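Local coordinates for protein probable tautomerase ywhB (Bacillus subtilis, PDB 2OPA) that is a probable tautomerase of the MIF superfamily, a small beta-alpha-beta protein that assembles from six copies of one short chain, at residues Lys16-Thr24 / Lys37-Met45. Residues are numbered along the deposited sequence; the frame is centred on the assembly and turned at random.
Sequences KRNLVEKVT and KIVVFIEEM
The carboxylate of Glu44 is the flat group that meets the helix, and Lys16 reaches it from above its plane. Lys16 NZ donates to Glu44 OE1 over 2.9 Å, 55° out of that plane, in a salt bridge. The lysine chain is extended beyond CG and crosses the glutamate at about a right angle. Lys16 NZ is also hydrogen-bonded to His49 NE2 of a second subunit. The Phe41 ring lies on the strand side away from the helix. Val39 CG1 lies 3.6 Å above one face, displaced from the ring centre. Tyr50 of the second subunit meets the ring with planes about 15° apart, and Tyr2 of a fourth subunit meets it edge-to-face.

The middle of the contact is mostly aliphatic. Leu19 CD2 and Ile42 CD1 meet tip to tip at 4.0 Å. The same CD1 also touches Lys16 CB and Val20 CG2. Val20 and Val40 run alongside in opposing senses, Val20 CG2 lying 4.2 Å from Val40 CG1. At the far end, Thr24 CG2 rests on Ile38 CG2.

Thr24 OG1 stands beside its own backbone N (chi1 -61°) and donates a hydrogen bond to Val20 O at 2.6 Å. Thr24 N donates to the same oxygen from the opposite face, a double grip. A water donates to both Thr24 OG1 and Ile38 O, satisfying them inside a buried contact.

This helix packs on the sheet of the beta-alpha-beta unit of strands 2-8 and 39-45. The ion pair, beside pocket residue Met45 and shared with the second subunit, ties the helix to strand and neighbouring chain alike.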
loop_
_atom_site.group_PDB
_atom_site.type_symbol
_atom_site.label_atom_id
_atom_site.label_comp_id
_atom_site.label_asym_id
_atom_site.label_seq_id
_atom_site.Cartn_x
_atom_site.Cartn_y
_atom_site.Cartn_z
ATOM N N LYS A 16 -2.793 -20.674 5.351
ATOM C CA LYS A 16 -2.616 -19.301 5.797
ATOM C C LYS A 16 -1.899 -19.260 7.145
ATOM O O LYS A 16 -1.027 -18.421 7.364
ATOM C CB LYS A 16 -3.973 -18.595 5.907
ATOM C CG LYS A 16 -4.656 -18.373 4.575
ATOM C CD LYS A 16 -6.019 -17.749 4.772
ATOM C CE LYS A 16 -6.748 -17.588 3.452
ATOM N NZ LYS A 16 -8.088 -16.944 3.641
ATOM N N ARG A 17 -2.273 -20.164 8.044
ATOM C CA ARG A 17 -1.645 -20.228 9.354
ATOM C C ARG A 17 -0.164 -20.588 9.202
ATOM O O ARG A 17 0.692 -19.994 9.861
ATOM C CB ARG A 17 -2.339 -21.272 10.230
ATOM C CG ARG A 17 -1.719 -21.424 11.612
ATOM C CD ARG A 17 -2.409 -22.515 12.413
ATOM N NE ARG A 17 -3.802 -22.191 12.707
ATOM C CZ ARG A 17 -4.828 -23.012 12.482
ATOM N NH1 ARG A 17 -4.622 -24.215 11.954
ATOM N NH2 ARG A 17 -6.062 -22.631 12.792
ATOM N N ASN A 18 0.127 -21.553 8.326
ATOM C CA ASN A 18 1.500 -21.983 8.088
ATOM C C ASN A 18 2.314 -20.865 7.466
ATOM O O ASN A 18 3.463 -20.645 7.845
ATOM C CB ASN A 18 1.543 -23.225 7.186
ATOM C CG ASN A 18 0.838 -24.423 7.810
ATOM O OD1 ASN A 18 0.827 -24.581 9.043
ATOM N ND2 ASN A 18 0.257 -25.285 6.965
ATOM N N LEU A 19 1.713 -20.166 6.508
ATOM C CA LEU A 19 2.361 -19.045 5.831
ATOM C C LEU A 19 2.843 -18.027 6.863
ATOM O O LEU A 19 3.996 -17.599 6.856
ATOM C CB LEU A 19 1.368 -18.374 4.882
ATOM C CG LEU A 19 1.754 -17.024 4.276
ATOM C CD1 LEU A 19 2.868 -17.217 3.273
ATOM C CD2 LEU A 19 0.534 -16.392 3.609
ATOM N N VAL A 20 1.942 -17.641 7.754
ATOM C CA VAL A 20 2.263 -16.681 8.792
ATOM C C VAL A 20 3.426 -17.165 9.655
ATOM O O VAL A 20 4.360 -16.408 9.922
ATOM C CB VAL A 20 1.023 -16.406 9.668
ATOM C CG1 VAL A 20 1.415 -15.667 10.937
ATOM C CG2 VAL A 20 0.018 -15.587 8.867
ATOM N N GLU A 21 3.373 -18.423 10.086
ATOM C CA GLU A 21 4.435 -18.984 10.914
ATOM C C GLU A 21 5.779 -18.925 10.189
ATOM O O GLU A 21 6.719 -18.293 10.669
ATOM C CB GLU A 21 4.103 -20.421 11.293
ATOM N N LYS A 22 5.858 -19.567 9.030
ATOM C CA LYS A 22 7.083 -19.602 8.238
ATOM C C LYS A 22 7.648 -18.244 7.838
ATOM O O LYS A 22 8.853 -18.022 7.947
ATOM C CB LYS A 22 6.867 -20.444 6.981
ATOM C CG LYS A 22 7.279 -21.902 7.124
ATOM C CD LYS A 22 6.569 -22.576 8.280
ATOM C CE LYS A 22 6.995 -24.031 8.418
ATOM N NZ LYS A 22 6.292 -24.684 9.560
ATOM N N VAL A 23 6.792 -17.346 7.359
ATOM C CA VAL A 23 7.235 -16.015 6.952
ATOM C C VAL A 23 7.793 -15.244 8.149
ATOM O O VAL A 23 8.824 -14.574 8.044
ATOM C CB VAL A 23 6.068 -15.208 6.310
ATOM C CG1 VAL A 23 6.424 -13.722 6.208
ATOM C CG2 VAL A 23 5.774 -15.753 4.927
ATOM N N THR A 24 7.103 -15.338 9.280
ATOM C CA THR A 24 7.537 -14.667 10.499
ATOM C C THR A 24 8.918 -15.194 10.898
ATOM O O THR A 24 9.803 -14.427 11.289
ATOM C CB THR A 24 6.548 -14.924 11.649
ATOM O OG1 THR A 24 5.263 -14.404 11.291
ATOM C CG2 THR A 24 7.023 -14.258 12.937
ATOM N N LYS A 37 7.796 -8.247 17.249
ATOM C CA LYS A 37 7.835 -7.041 16.423
ATOM C C LYS A 37 7.487 -7.350 14.966
ATOM O O LYS A 37 7.393 -6.444 14.142
ATOM C CB LYS A 37 9.230 -6.416 16.458
ATOM C CG LYS A 37 9.688 -5.968 17.829
ATOM C CD LYS A 37 8.945 -4.735 18.271
ATOM C CE LYS A 37 9.470 -4.238 19.597
ATOM N NZ LYS A 37 8.861 -2.927 19.960
ATOM N N ILE A 38 7.315 -8.629 14.650
ATOM C CA ILE A 38 7.004 -9.029 13.289
ATOM C C ILE A 38 5.503 -9.202 13.077
ATOM O O ILE A 38 4.858 -10.069 13.676
ATOM C CB ILE A 38 7.744 -10.323 12.926
ATOM C CG1 ILE A 38 9.243 -10.149 13.204
ATOM C CG2 ILE A 38 7.522 -10.650 11.453
ATOM C CD1 ILE A 38 10.054 -11.422 13.080
ATOM N N VAL A 39 4.959 -8.352 12.216
ATOM C CA VAL A 39 3.542 -8.352 11.898
ATOM C C VAL A 39 3.322 -8.825 10.466
ATOM O O VAL A 39 4.067 -8.443 9.558
ATOM C CB VAL A 39 2.965 -6.936 12.053
ATOM C CG1 VAL A 39 1.521 -6.882 11.546
ATOM C CG2 VAL A 39 3.045 -6.514 13.512
ATOM N N VAL A 40 2.303 -9.658 10.273
ATOM C CA VAL A 40 1.986 -10.161 8.947
ATOM C C VAL A 40 0.527 -9.885 8.569
ATOM O O VAL A 40 -0.390 -10.153 9.349
ATOM C CB VAL A 40 2.246 -11.686 8.841
ATOM C CG1 VAL A 40 1.932 -12.171 7.437
ATOM C CG2 VAL A 40 3.688 -11.997 9.190
ATOM N N PHE A 41 0.329 -9.334 7.374
ATOM C CA PHE A 41 -1.008 -9.054 6.869
ATOM C C PHE A 41 -1.203 -9.922 5.639
ATOM O O PHE A 41 -0.304 -10.025 4.807
ATOM C CB PHE A 41 -1.168 -7.594 6.418
ATOM C CG PHE A 41 -0.852 -6.576 7.471
ATOM C CD1 PHE A 41 0.367 -5.899 7.460
ATOM C CD2 PHE A 41 -1.783 -6.263 8.458
ATOM C CE1 PHE A 41 0.651 -4.917 8.416
ATOM C CE2 PHE A 41 -1.507 -5.286 9.415
ATOM C CZ PHE A 41 -0.289 -4.614 9.391
ATOM N N ILE A 42 -2.361 -10.557 5.528
ATOM C CA ILE A 42 -2.648 -11.349 4.345
ATOM C C ILE A 42 -3.730 -10.605 3.578
ATOM O O ILE A 42 -4.768 -10.247 4.139
ATOM C CB ILE A 42 -3.178 -12.758 4.680
ATOM C CG1 ILE A 42 -2.061 -13.619 5.270
ATOM C CG2 ILE A 42 -3.732 -13.410 3.414
ATOM C CD1 ILE A 42 -2.531 -14.982 5.768
ATOM N N GLU A 43 -3.472 -10.353 2.304
ATOM C CA GLU A 43 -4.425 -9.671 1.444
ATOM C C GLU A 43 -4.754 -10.598 0.285
ATOM O O GLU A 43 -3.877 -10.974 -0.489
ATOM C CB GLU A 43 -3.831 -8.366 0.922
ATOM C CG GLU A 43 -3.918 -7.225 1.917
ATOM C CD GLU A 43 -3.106 -6.012 1.506
ATOM O OE1 GLU A 43 -2.812 -5.859 0.299
ATOM O OE2 GLU A 43 -2.772 -5.203 2.399
ATOM N N GLU A 44 -6.018 -10.977 0.177
ATOM C CA GLU A 44 -6.440 -11.863 -0.887
ATOM C C GLU A 44 -6.920 -11.123 -2.120
ATOM O O GLU A 44 -7.614 -10.117 -2.023
ATOM C CB GLU A 44 -7.529 -12.791 -0.381
ATOM C CG GLU A 44 -6.963 -13.973 0.369
ATOM C CD GLU A 44 -8.019 -14.937 0.811
ATOM O OE1 GLU A 44 -7.709 -16.135 0.932
ATOM O OE2 GLU A 44 -9.160 -14.497 1.051
ATOM N N MET A 45 -6.534 -11.628 -3.283
ATOM C CA MET A 45 -6.922 -11.021 -4.544
ATOM C C MET A 45 -7.929 -11.885 -5.289
ATOM O O MET A 45 -7.884 -13.112 -5.225
ATOM C CB MET A 45 -5.706 -10.846 -5.449
ATOM C CG MET A 45 -4.615 -9.954 -4.926
ATOM S SD MET A 45 -3.307 -9.847 -6.173
ATOM C CE MET A 45 -2.501 -11.437 -5.996
HETATM O O HOH W 1 3.920 -12.408 12.648
#